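Local coordinates for mandelate racemase/muconate lactonizing enzyme family protein (Azoarcus sp., PDB 2QDE) that belongs to the mandelate racemase/muconate lactonizing enzyme family of the enolase superfamily and binds a barium ion in the present crystal, at residues 71-76 and 91-96; 106-111 and 275-280; 134-139 and 354-359. All coordinates share one frame; numbering follows the deposited sequence.

In the fold
Two of the three contacts adjoin in the N-terminal domain and at its junction with the barrel; the third lies in the barrel sheet. Contact 1 (71-76 with 91-96) pairs helices 62-78 and 86-96 of the N-terminal domain. Contact 2 (106-111 with 275-280), about 13 Å away centre to centre, joins the next helix, 101-119, to the start of barrel helix 277-290; Met93 and Phe73 touch Val107, so the two form one continuous packed region. Contact 3 (134-139 with 354-359) has its centre about 35 Å from that of contact 1 and about 22 Å from that of contact 2, touching neither. The segments of contacts 2 and 3 alternate along the chain, but only contact 2 bridges the domains; contact 3 pairs the first parallel barrel strand with a late one.

Contact 1 of 3, residues 71-76 and 91-96; sequences DFFAPK and GRMDIL
Phe73 and Met93 meet in a Met-aromatic contact that fastens together two consecutive helices, 62-78 and 86-96, of the N-terminal domain of this enolase-superfamily fold. The short helical segments run 134° apart with their axes 10.8 Å from each other, a separation that leaves room for side chains between them. Met93 SD sits over the middle of the Phe73 ring, 3.7 Å from its centroid and almost on the ring normal. Its CG follows over the same face as a CH-pi partner, so that the thioether chain crosses the phenyl group at about a right angle. On Met93 the CB-CG bond is directed anti to the carbonyl carbon (chi1 -72°) and the next torsion is extended, which carries the sulfur out across the ring before the chain bends at chi3 toward CE.

Leu96 works at a different part of the same ring. Its CD2 methyl lies near the ring plane at the edge, 4.0 Å from Phe73 CD1, and also reaches Lys76 CB and, more loosely, Phe72 CB. A chi1 of 177° swings the leucine's branch away from its own backbone N and brings CD2 up against all three residues. Phe73 is thus held on one face by sulfur and at one edge by a methyl, while Val107 and Lys104 of helix 101-119 add further packing around it. The second subunit is close by: the Leu96 carbonyl accepts a hydrogen bond from Ser55 of that copy, and Phe72 packs on its Thr61. On the solvent-exposed side, where Lys76 and Arg92 lie, the guanidinium turns one face to the Lys76 carbonyl, with Arg92 NH2 3.1 Å from Lys76 O at an angle too poor for a hydrogen bond.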
ATOM      1  N   ASP A  71     -15.336  37.844 -21.586  1.00 21.37           N
ATOM      2  CA  ASP A  71     -16.702  37.541 -21.170  1.00 23.09           C
ATOM      3  C   ASP A  71     -16.852  37.118 -19.717  1.00 23.27           C
ATOM      4  O   ASP A  71     -17.957  37.151 -19.175  1.00 23.00           O
ATOM      5  CB  ASP A  71     -17.301  36.446 -22.061  1.00 24.67           C
ATOM      6  CG  ASP A  71     -17.525  36.909 -23.489  1.00 26.78           C
ATOM      7  OD1 ASP A  71     -18.155  37.971 -23.672  1.00 28.68           O
ATOM      8  OD2 ASP A  71     -17.085  36.212 -24.426  1.00 27.38           O
ATOM      9  N   PHE A  72     -15.748  36.723 -19.086  1.00 22.21           N
ATOM     10  CA  PHE A  72     -15.793  36.267 -17.705  1.00 21.25           C
ATOM     11  C   PHE A  72     -14.831  36.954 -16.741  1.00 22.18           C
ATOM     12  O   PHE A  72     -15.267  37.650 -15.823  1.00 22.78           O
ATOM     13  CB  PHE A  72     -15.566  34.755 -17.664  1.00 21.16           C
ATOM     14  CG  PHE A  72     -16.685  33.970 -18.273  1.00 20.92           C
ATOM     15  CD1 PHE A  72     -17.795  33.610 -17.509  1.00 20.68           C
ATOM     16  CD2 PHE A  72     -16.660  33.632 -19.624  1.00 19.56           C
ATOM     17  CE1 PHE A  72     -18.866  32.923 -18.083  1.00 21.99           C
ATOM     18  CE2 PHE A  72     -17.726  32.946 -20.208  1.00 20.89           C
ATOM     19  CZ  PHE A  72     -18.829  32.591 -19.435  1.00 21.28           C
ATOM     20  N   PHE A  73     -13.532  36.758 -16.934  1.00 20.26           N
ATOM     21  CA  PHE A  73     -12.573  37.367 -16.025  1.00 20.11           C
ATOM     22  C   PHE A  73     -12.748  38.882 -15.908  1.00 21.25           C
ATOM     23  O   PHE A  73     -12.763  39.421 -14.799  1.00 19.81           O
ATOM     24  CB  PHE A  73     -11.135  37.038 -16.448  1.00 19.66           C
ATOM     25  CG  PHE A  73     -10.793  35.566 -16.370  1.00 17.39           C
ATOM     26  CD1 PHE A  73     -11.453  34.724 -15.468  1.00 18.32           C
ATOM     27  CD2 PHE A  73      -9.794  35.027 -17.185  1.00 17.39           C
ATOM     28  CE1 PHE A  73     -11.123  33.360 -15.377  1.00 16.51           C
ATOM     29  CE2 PHE A  73      -9.455  33.664 -17.099  1.00 17.62           C
ATOM     30  CZ  PHE A  73     -10.126  32.835 -16.191  1.00 15.69           C
ATOM     31  N   ALA A  74     -12.889  39.555 -17.050  1.00 20.16           N
ATOM     32  CA  ALA A  74     -13.039  41.011 -17.086  1.00 20.82           C
ATOM     33  C   ALA A  74     -14.192  41.571 -16.250  1.00 20.86           C
ATOM     34  O   ALA A  74     -13.970  42.376 -15.349  1.00 20.71           O
ATOM     35  CB  ALA A  74     -13.158  41.496 -18.545  1.00 20.73           C
ATOM     36  N   PRO A  75     -15.439  41.159 -16.535  1.00 21.04           N
ATOM     37  CA  PRO A  75     -16.539  41.702 -15.732  1.00 21.93           C
ATOM     38  C   PRO A  75     -16.634  41.153 -14.309  1.00 23.09           C
ATOM     39  O   PRO A  75     -16.898  41.895 -13.362  1.00 22.28           O
ATOM     40  CB  PRO A  75     -17.776  41.365 -16.569  1.00 21.92           C
ATOM     41  CG  PRO A  75     -17.390  40.072 -17.215  1.00 21.80           C
ATOM     42  CD  PRO A  75     -15.954  40.317 -17.632  1.00 20.23           C
ATOM     43  N   LYS A  76     -16.394  39.860 -14.153  1.00 21.66           N
ATOM     44  CA  LYS A  76     -16.506  39.238 -12.843  1.00 21.39           C
ATOM     45  C   LYS A  76     -15.346  39.404 -11.866  1.00 20.86           C
ATOM     46  O   LYS A  76     -15.562  39.392 -10.657  1.00 21.07           O
ATOM     47  CB  LYS A  76     -16.799  37.746 -13.009  1.00 22.93           C
ATOM     48  CG  LYS A  76     -18.125  37.444 -13.692  1.00 24.62           C
ATOM     49  CD  LYS A  76     -19.294  37.992 -12.885  1.00 28.27           C
ATOM     50  CE  LYS A  76     -20.621  37.646 -13.540  1.00 31.78           C
ATOM     51  NZ  LYS A  76     -20.782  36.169 -13.657  1.00 33.27           N
ATOM     52  N   GLY A  91      -7.143  33.530  -7.197  1.00 15.68           N
ATOM     53  CA  GLY A  91      -8.070  32.644  -6.516  1.00 17.18           C
ATOM     54  C   GLY A  91      -9.462  32.716  -7.115  1.00 17.75           C
ATOM     55  O   GLY A  91     -10.094  31.689  -7.373  1.00 17.08           O
ATOM     56  N   ARG A  92      -9.951  33.928  -7.349  1.00 16.31           N
ATOM     57  CA  ARG A  92     -11.280  34.072  -7.931  1.00 17.18           C
ATOM     58  C   ARG A  92     -11.338  33.476  -9.340  1.00 15.39           C
ATOM     59  O   ARG A  92     -12.334  32.860  -9.706  1.00 16.80           O
ATOM     60  CB  ARG A  92     -11.703  35.546  -7.951  1.00 18.21           C
ATOM     61  CG  ARG A  92     -11.885  36.148  -6.562  1.00 21.34           C
ATOM     62  CD  ARG A  92     -12.523  37.524  -6.645  1.00 24.28           C
ATOM     63  NE  ARG A  92     -13.927  37.448  -7.047  1.00 27.39           N
ATOM     64  CZ  ARG A  92     -14.644  38.491  -7.467  1.00 28.60           C
ATOM     65  NH1 ARG A  92     -14.089  39.691  -7.551  1.00 28.25           N
ATOM     66  NH2 ARG A  92     -15.922  38.335  -7.787  1.00 28.25           N
ATOM     67  N   MET A  93     -10.279  33.645 -10.128  1.00 15.26           N
ATOM     68  CA  MET A  93     -10.274  33.075 -11.474  1.00 14.11           C
ATOM     69  C   MET A  93     -10.395  31.542 -11.409  1.00 17.12           C
ATOM     70  O   MET A  93     -11.098  30.936 -12.222  1.00 15.85           O
ATOM     71  CB  MET A  93      -9.001  33.472 -12.246  1.00 13.25           C
ATOM     72  CG  MET A  93      -8.938  34.942 -12.689  1.00 13.34           C
ATOM     73  SD  MET A  93      -7.713  35.304 -14.007  1.00 10.51           S
ATOM     74  CE  MET A  93      -6.190  35.103 -13.096  1.00 11.99           C
ATOM     75  N   ASP A  94      -9.717  30.925 -10.438  1.00 16.48           N
ATOM     76  CA  ASP A  94      -9.761  29.470 -10.278  1.00 18.11           C
ATOM     77  C   ASP A  94     -11.124  28.950  -9.812  1.00 18.52           C
ATOM     78  O   ASP A  94     -11.541  27.852 -10.185  1.00 20.29           O
ATOM     79  CB  ASP A  94      -8.678  28.998  -9.303  1.00 18.54           C
ATOM     80  CG  ASP A  94      -7.302  28.897  -9.954  1.00 20.56           C
ATOM     81  OD1 ASP A  94      -7.231  28.755 -11.200  1.00 19.09           O
ATOM     82  OD2 ASP A  94      -6.291  28.943  -9.216  1.00 21.57           O
ATOM     83  N   ILE A  95     -11.823  29.724  -8.993  1.00 18.53           N
ATOM     84  CA  ILE A  95     -13.136  29.299  -8.534  1.00 19.15           C
ATOM     85  C   ILE A  95     -14.132  29.488  -9.677  1.00 19.80           C
ATOM     86  O   ILE A  95     -15.029  28.668  -9.886  1.00 19.44           O
ATOM     87  CB  ILE A  95     -13.606  30.126  -7.327  1.00 21.67           C
ATOM     88  CG1 ILE A  95     -12.670  29.885  -6.137  1.00 22.80           C
ATOM     89  CG2 ILE A  95     -15.042  29.750  -6.955  1.00 22.15           C
ATOM     90  CD1 ILE A  95     -12.688  28.463  -5.625  1.00 24.36           C
ATOM     91  N   LEU A  96     -13.951  30.567 -10.427  1.00 17.95           N
ATOM     92  CA  LEU A  96     -14.843  30.887 -11.537  1.00 19.48           C
ATOM     93  C   LEU A  96     -14.696  29.989 -12.758  1.00 18.32           C
ATOM     94  O   LEU A  96     -15.685  29.649 -13.397  1.00 17.88           O
ATOM     95  CB  LEU A  96     -14.629  32.340 -11.974  1.00 18.85           C
ATOM     96  CG  LEU A  96     -15.415  32.860 -13.182  1.00 20.16           C
ATOM     97  CD1 LEU A  96     -16.907  32.908 -12.855  1.00 21.01           C
ATOM     98  CD2 LEU A  96     -14.911  34.250 -13.556  1.00 19.41           C
TER

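Contact 2 of 3, residues 106-111 and 275-280; sequences TVDFAL and GGLLKA
Asp108 reaches from helix 101-119 to the first turn of helix 277-290, where its carboxylate accepts two backbone N-H groups. The shorter bond runs from Leu277 N to Asp108 OD2 at 2.8 Å, the donor standing well above the carboxylate plane. The other oxygen is approached on its syn side by Leu278 N, 3.3 Å from Asp108 OD1, in a long but nearly straight bond (171°). A water adds a third link: it donates to Asp108 OD1 at 2.6 Å and accepts from Lys279 N, with a weak bond to Gly275 O besides. Three successive amides at the amino end of the helix are therefore met directly or through water by one buried carboxylate, and the helix dipole would probably help to stabilise its negative charge.

Chi1 of 171° places Asp108 CG opposite its own backbone N and sends the carboxylate across the gap. The backbone beneath it comes very close: Gly276, at the N-cap position, brings its CA within 3.6 Å of Asp108 CG, a close approach made by a residue without a side chain. Next to this polar core, Phe109 CD1 rests 3.9 Å from Leu277 CG, the two side chains crossing at about a right angle.

The contact joins the N-terminal domain to the barrel domain. Pro308 of helix 303-315 touches both Phe109 and Leu277, and Leu312 continues that packing on Leu277. Strands 31-40 and 45-49 lie against Thr106 and Ala110, while helix 86-96 meets Val107, Leu111, Leu278 and Lys279.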
ATOM      1  N   THR A 106      -2.022  34.460 -18.697  1.00 16.21           N
ATOM      2  CA  THR A 106      -1.918  35.731 -19.391  1.00 15.32           C
ATOM      3  C   THR A 106      -2.355  36.895 -18.504  1.00 14.53           C
ATOM      4  O   THR A 106      -1.712  37.950 -18.485  1.00 15.79           O
ATOM      5  CB  THR A 106      -2.759  35.704 -20.667  1.00 14.99           C
ATOM      6  OG1 THR A 106      -2.284  34.649 -21.510  1.00 14.14           O
ATOM      7  CG2 THR A 106      -2.644  37.025 -21.415  1.00 16.17           C
ATOM      8  N   VAL A 107      -3.445  36.701 -17.770  1.00 13.52           N
ATOM      9  CA  VAL A 107      -3.949  37.724 -16.866  1.00 13.84           C
ATOM     10  C   VAL A 107      -2.913  37.972 -15.766  1.00 15.63           C
ATOM     11  O   VAL A 107      -2.579  39.112 -15.449  1.00 14.14           O
ATOM     12  CB  VAL A 107      -5.281  37.273 -16.221  1.00 13.36           C
ATOM     13  CG1 VAL A 107      -5.689  38.246 -15.116  1.00 14.92           C
ATOM     14  CG2 VAL A 107      -6.364  37.191 -17.283  1.00 13.48           C
ATOM     15  N   ASP A 108      -2.408  36.879 -15.201  1.00 15.27           N
ATOM     16  CA  ASP A 108      -1.404  36.922 -14.138  1.00 15.80           C
ATOM     17  C   ASP A 108      -0.159  37.699 -14.581  1.00 14.88           C
ATOM     18  O   ASP A 108       0.386  38.500 -13.817  1.00 14.93           O
ATOM     19  CB  ASP A 108      -1.029  35.483 -13.749  1.00 15.92           C
ATOM     20  CG  ASP A 108       0.161  35.409 -12.802  1.00 17.49           C
ATOM     21  OD1 ASP A 108      -0.025  35.038 -11.621  1.00 18.68           O
ATOM     22  OD2 ASP A 108       1.287  35.718 -13.240  1.00 18.67           O
ATOM     23  N   PHE A 109       0.288  37.457 -15.811  1.00 15.16           N
ATOM     24  CA  PHE A 109       1.470  38.133 -16.346  1.00 16.34           C
ATOM     25  C   PHE A 109       1.281  39.647 -16.377  1.00 17.48           C
ATOM     26  O   PHE A 109       2.174  40.394 -15.975  1.00 16.56           O
ATOM     27  CB  PHE A 109       1.789  37.668 -17.772  1.00 16.69           C
ATOM     28  CG  PHE A 109       2.105  36.199 -17.894  1.00 16.97           C
ATOM     29  CD1 PHE A 109       2.512  35.452 -16.783  1.00 17.05           C
ATOM     30  CD2 PHE A 109       2.009  35.564 -19.131  1.00 14.93           C
ATOM     31  CE1 PHE A 109       2.814  34.091 -16.908  1.00 16.10           C
ATOM     32  CE2 PHE A 109       2.307  34.206 -19.270  1.00 16.63           C
ATOM     33  CZ  PHE A 109       2.710  33.472 -18.154  1.00 16.57           C
ATOM     34  N   ALA A 110       0.121  40.086 -16.866  1.00 16.86           N
ATOM     35  CA  ALA A 110      -0.185  41.512 -16.968  1.00 17.37           C
ATOM     36  C   ALA A 110      -0.388  42.148 -15.600  1.00 16.76           C
ATOM     37  O   ALA A 110      -0.133  43.333 -15.419  1.00 17.66           O
ATOM     38  CB  ALA A 110      -1.429  41.734 -17.847  1.00 15.46           C
ATOM     39  N   LEU A 111      -0.852  41.370 -14.632  1.00 18.67           N
ATOM     40  CA  LEU A 111      -1.051  41.915 -13.293  1.00 17.58           C
ATOM     41  C   LEU A 111       0.316  42.219 -12.676  1.00 18.10           C
ATOM     42  O   LEU A 111       0.525  43.296 -12.113  1.00 17.36           O
ATOM     43  CB  LEU A 111      -1.836  40.928 -12.415  1.00 17.56           C
ATOM     44  CG  LEU A 111      -3.351  40.887 -12.650  1.00 18.29           C
ATOM     45  CD1 LEU A 111      -3.963  39.673 -11.963  1.00 16.67           C
ATOM     46  CD2 LEU A 111      -3.983  42.178 -12.126  1.00 18.65           C
ATOM     47  N   GLY A 275      -0.326  28.096 -15.094  1.00 16.04           N
ATOM     48  CA  GLY A 275      -1.442  29.010 -14.934  1.00 15.85           C
ATOM     49  C   GLY A 275      -1.072  30.418 -14.502  1.00 16.46           C
ATOM     50  O   GLY A 275      -1.946  31.189 -14.111  1.00 18.53           O
ATOM     51  N   GLY A 276       0.211  30.765 -14.572  1.00 16.26           N
ATOM     52  CA  GLY A 276       0.630  32.095 -14.166  1.00 16.56           C
ATOM     53  C   GLY A 276       1.850  32.046 -13.263  1.00 18.74           C
ATOM     54  O   GLY A 276       2.242  30.977 -12.805  1.00 18.07           O
ATOM     55  N   LEU A 277       2.448  33.203 -12.998  1.00 17.76           N
ATOM     56  CA  LEU A 277       3.631  33.265 -12.150  1.00 18.30           C
ATOM     57  C   LEU A 277       3.372  32.825 -10.712  1.00 17.44           C
ATOM     58  O   LEU A 277       4.182  32.102 -10.137  1.00 18.89           O
ATOM     59  CB  LEU A 277       4.229  34.677 -12.179  1.00 18.68           C
ATOM     60  CG  LEU A 277       4.740  35.147 -13.550  1.00 18.16           C
ATOM     61  CD1 LEU A 277       5.111  36.634 -13.484  1.00 19.27           C
ATOM     62  CD2 LEU A 277       5.944  34.302 -13.978  1.00 19.87           C
ATOM     63  N   LEU A 278       2.256  33.255 -10.129  1.00 16.59           N
ATOM     64  CA  LEU A 278       1.937  32.858  -8.764  1.00 16.93           C
ATOM     65  C   LEU A 278       1.713  31.347  -8.718  1.00 17.08           C
ATOM     66  O   LEU A 278       2.276  30.664  -7.872  1.00 15.98           O
ATOM     67  CB  LEU A 278       0.693  33.592  -8.253  1.00 16.47           C
ATOM     68  CG  LEU A 278       0.175  33.169  -6.875  1.00 19.25           C
ATOM     69  CD1 LEU A 278       1.302  33.202  -5.840  1.00 19.13           C
ATOM     70  CD2 LEU A 278      -0.965  34.084  -6.463  1.00 17.74           C
ATOM     71  N   LYS A 279       0.893  30.835  -9.634  1.00 16.60           N
ATOM     72  CA  LYS A 279       0.627  29.402  -9.703  1.00 17.30           C
ATOM     73  C   LYS A 279       1.941  28.641  -9.914  1.00 16.11           C
ATOM     74  O   LYS A 279       2.128  27.539  -9.383  1.00 14.64           O
ATOM     75  CB  LYS A 279      -0.352  29.091 -10.845  1.00 19.18           C
ATOM     76  CG  LYS A 279      -1.795  29.534 -10.585  1.00 23.74           C
ATOM     77  CD  LYS A 279      -2.488  28.664  -9.541  1.00 29.69           C
ATOM     78  CE  LYS A 279      -2.894  27.286 -10.112  1.00 32.94           C
ATOM     79  NZ  LYS A 279      -2.611  26.153  -9.142  1.00 31.47           N
ATOM     80  N   ALA A 280       2.849  29.233 -10.686  1.00 14.85           N
ATOM     81  CA  ALA A 280       4.144  28.618 -10.944  1.00 14.14           C
ATOM     82  C   ALA A 280       4.957  28.521  -9.649  1.00 14.96           C
ATOM     83  O   ALA A 280       5.632  27.527  -9.414  1.00 12.86           O
ATOM     84  CB  ALA A 280       4.914  29.415 -11.988  1.00 12.74           C
TER
HETATM   85  O   HOH W   1      -1.032  32.630 -11.279  1.00 15.60           O

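Contact 3 of 3, residues 134-139 and 354-359; sequences RIPLGL and GGYLYP
Ile135 and Leu357 form an antiparallel hydrogen-bonded pair, bound by Ile135 N to Leu357 O at 2.7 Å and by the reciprocal Leu357 N to Ile135 O at 2.8 Å, with Pro136 following as the non-hydrogen-bonded partner of Tyr356 and a third bond, from Leu137 N to Gly355 O, extending the pairing past the proline. Strand 135-140 is the first of the parallel barrel strands in this enolase-type fold, and 356-358 lies antiparallel beside it.

The side chain of Arg134 runs between two tyrosines that hold different parts of it. Its guanidinium lies flat on the Tyr356 ring, planes only 9° apart and Arg134 CZ 3.8 Å from the ring centroid, a stacked cation-pi pair. Arg134 CB meanwhile presses over a face of Tyr358, and Arg134 NH1 donates within the guanidinium plane to Tyr358 OH at 3.1 Å; Arg351 makes a cation-pi contact with Tyr358. Chi1 of 63° sets Arg134 CG between its backbone N and carbonyl carbon, and the extended chain beyond carries the guanidinium over Tyr356. Pro136 CB approaches the same tyrosine, 3.6 Å from Tyr356 CE1. With Ile135 and Leu357 the sheet presents an apolar face, where Leu137 CD1 meets Leu357 CB; Leu313 and Ala310 of helix 303-315 pack there.

The stack, the in-plane bond and a water bridging Arg134 NH2 to Tyr356 OH together limit the rotation of the guanidinium. The pi face of Tyr356 and the hydroxyl oxygen of Tyr358 probably stabilise the positive charge on this solvent-exposed side chain.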
ATOM      1  N   ARG A 134      22.030  35.686 -14.389  1.00 22.28           N
ATOM      2  CA  ARG A 134      21.777  35.200 -15.734  1.00 22.12           C
ATOM      3  C   ARG A 134      21.355  33.743 -15.663  1.00 21.41           C
ATOM      4  O   ARG A 134      21.701  33.026 -14.723  1.00 19.47           O
ATOM      5  CB  ARG A 134      23.013  35.373 -16.615  1.00 22.88           C
ATOM      6  CG  ARG A 134      24.224  34.594 -16.178  1.00 25.22           C
ATOM      7  CD  ARG A 134      25.374  34.899 -17.111  1.00 26.08           C
ATOM      8  NE  ARG A 134      26.545  34.076 -16.834  1.00 28.66           N
ATOM      9  CZ  ARG A 134      27.663  34.108 -17.551  1.00 29.25           C
ATOM     10  NH1 ARG A 134      27.763  34.930 -18.594  1.00 28.96           N
ATOM     11  NH2 ARG A 134      28.674  33.314 -17.235  1.00 28.65           N
ATOM     12  N   ILE A 135      20.608  33.318 -16.673  1.00 19.25           N
ATOM     13  CA  ILE A 135      20.059  31.974 -16.727  1.00 18.97           C
ATOM     14  C   ILE A 135      20.661  31.122 -17.830  1.00 18.92           C
ATOM     15  O   ILE A 135      20.509  31.433 -19.015  1.00 19.59           O
ATOM     16  CB  ILE A 135      18.532  32.057 -16.962  1.00 19.45           C
ATOM     17  CG1 ILE A 135      17.918  33.045 -15.969  1.00 18.92           C
ATOM     18  CG2 ILE A 135      17.899  30.676 -16.862  1.00 19.17           C
ATOM     19  CD1 ILE A 135      16.541  33.533 -16.372  1.00 19.61           C
ATOM     20  N   PRO A 136      21.349  30.031 -17.461  1.00 18.74           N
ATOM     21  CA  PRO A 136      21.945  29.160 -18.477  1.00 18.73           C
ATOM     22  C   PRO A 136      20.832  28.449 -19.255  1.00 20.27           C
ATOM     23  O   PRO A 136      19.875  27.934 -18.663  1.00 18.50           O
ATOM     24  CB  PRO A 136      22.804  28.202 -17.649  1.00 18.68           C
ATOM     25  CG  PRO A 136      22.060  28.124 -16.342  1.00 18.28           C
ATOM     26  CD  PRO A 136      21.675  29.563 -16.102  1.00 18.20           C
ATOM     27  N   LEU A 137      20.966  28.417 -20.579  1.00 19.71           N
ATOM     28  CA  LEU A 137      19.958  27.811 -21.433  1.00 19.47           C
ATOM     29  C   LEU A 137      20.404  26.609 -22.253  1.00 20.33           C
ATOM     30  O   LEU A 137      21.590  26.405 -22.516  1.00 20.79           O
ATOM     31  CB  LEU A 137      19.412  28.858 -22.408  1.00 20.71           C
ATOM     32  CG  LEU A 137      18.751  30.119 -21.852  1.00 20.88           C
ATOM     33  CD1 LEU A 137      18.560  31.130 -22.991  1.00 21.62           C
ATOM     34  CD2 LEU A 137      17.417  29.764 -21.204  1.00 18.87           C
ATOM     35  N   GLY A 138      19.407  25.830 -22.655  1.00 20.69           N
ATOM     36  CA  GLY A 138      19.594  24.671 -23.503  1.00 21.34           C
ATOM     37  C   GLY A 138      18.645  24.977 -24.650  1.00 21.84           C
ATOM     38  O   GLY A 138      17.853  25.914 -24.533  1.00 21.60           O
ATOM     39  N   LEU A 139      18.682  24.220 -25.742  1.00 21.95           N
ATOM     40  CA  LEU A 139      17.793  24.530 -26.863  1.00 24.22           C
ATOM     41  C   LEU A 139      17.259  23.322 -27.617  1.00 23.59           C
ATOM     42  O   LEU A 139      17.955  22.314 -27.761  1.00 23.61           O
ATOM     43  CB  LEU A 139      18.529  25.438 -27.848  1.00 25.61           C
ATOM     44  CG  LEU A 139      17.776  26.633 -28.426  1.00 28.46           C
ATOM     45  CD1 LEU A 139      17.480  27.638 -27.314  1.00 28.64           C
ATOM     46  CD2 LEU A 139      18.630  27.277 -29.520  1.00 29.79           C
ATOM     47  N   GLY A 354      25.610  34.153 -25.607  1.00 23.66           N
ATOM     48  CA  GLY A 354      26.502  33.102 -25.149  1.00 23.70           C
ATOM     49  C   GLY A 354      25.801  31.923 -24.497  1.00 25.27           C
ATOM     50  O   GLY A 354      26.384  31.250 -23.646  1.00 25.10           O
ATOM     51  N   GLY A 355      24.557  31.662 -24.897  1.00 24.44           N
ATOM     52  CA  GLY A 355      23.817  30.552 -24.321  1.00 23.63           C
ATOM     53  C   GLY A 355      23.219  30.878 -22.963  1.00 22.67           C
ATOM     54  O   GLY A 355      22.904  29.975 -22.184  1.00 22.36           O
ATOM     55  N   TYR A 356      23.059  32.168 -22.682  1.00 21.77           N
ATOM     56  CA  TYR A 356      22.485  32.626 -21.418  1.00 22.15           C
ATOM     57  C   TYR A 356      21.355  33.626 -21.649  1.00 22.42           C
ATOM     58  O   TYR A 356      21.348  34.344 -22.645  1.00 21.81           O
ATOM     59  CB  TYR A 356      23.551  33.309 -20.560  1.00 23.58           C
ATOM     60  CG  TYR A 356      24.496  32.382 -19.832  1.00 24.81           C
ATOM     61  CD1 TYR A 356      24.146  31.823 -18.602  1.00 25.27           C
ATOM     62  CD2 TYR A 356      25.761  32.103 -20.348  1.00 25.95           C
ATOM     63  CE1 TYR A 356      25.047  31.006 -17.891  1.00 26.90           C
ATOM     64  CE2 TYR A 356      26.667  31.291 -19.652  1.00 27.09           C
ATOM     65  CZ  TYR A 356      26.301  30.748 -18.425  1.00 27.37           C
ATOM     66  OH  TYR A 356      27.196  29.946 -17.737  1.00 29.23           O
ATOM     67  N   LEU A 357      20.409  33.668 -20.715  1.00 21.72           N
ATOM     68  CA  LEU A 357      19.292  34.606 -20.768  1.00 21.49           C
ATOM     69  C   LEU A 357      19.409  35.558 -19.581  1.00 21.29           C
ATOM     70  O   LEU A 357      19.585  35.125 -18.443  1.00 20.87           O
ATOM     71  CB  LEU A 357      17.948  33.868 -20.701  1.00 21.32           C
ATOM     72  CG  LEU A 357      16.702  34.667 -20.273  1.00 22.72           C
ATOM     73  CD1 LEU A 357      16.482  35.863 -21.196  1.00 23.29           C
ATOM     74  CD2 LEU A 357      15.475  33.755 -20.288  1.00 21.29           C
ATOM     75  N   TYR A 358      19.324  36.855 -19.854  1.00 21.98           N
ATOM     76  CA  TYR A 358      19.408  37.874 -18.814  1.00 22.61           C
ATOM     77  C   TYR A 358      18.067  38.576 -18.722  1.00 23.71           C
ATOM     78  O   TYR A 358      17.535  39.032 -19.732  1.00 25.40           O
ATOM     79  CB  TYR A 358      20.461  38.930 -19.155  1.00 22.46           C
ATOM     80  CG  TYR A 358      21.870  38.419 -19.271  1.00 23.83           C
ATOM     81  CD1 TYR A 358      22.788  38.603 -18.235  1.00 24.67           C
ATOM     82  CD2 TYR A 358      22.301  37.768 -20.430  1.00 23.82           C
ATOM     83  CE1 TYR A 358      24.109  38.149 -18.355  1.00 24.92           C
ATOM     84  CE2 TYR A 358      23.606  37.313 -20.557  1.00 24.87           C
ATOM     85  CZ  TYR A 358      24.504  37.503 -19.522  1.00 25.02           C
ATOM     86  OH  TYR A 358      25.787  37.029 -19.665  1.00 26.41           O
ATOM     87  N   PRO A 359      17.506  38.691 -17.511  1.00 23.22           N
ATOM     88  CA  PRO A 359      16.213  39.365 -17.377  1.00 23.11           C
ATOM     89  C   PRO A 359      16.374  40.883 -17.519  1.00 23.00           C
ATOM     90  O   PRO A 359      17.358  41.450 -17.045  1.00 21.05           O
ATOM     91  CB  PRO A 359      15.774  38.973 -15.974  1.00 23.83           C
ATOM     92  CG  PRO A 359      17.076  38.951 -15.233  1.00 23.16           C
ATOM     93  CD  PRO A 359      17.990  38.216 -16.202  1.00 23.59           C
TER
HETATM   94  O   HOH W   2      28.654  31.392 -15.222  1.00 40.55           O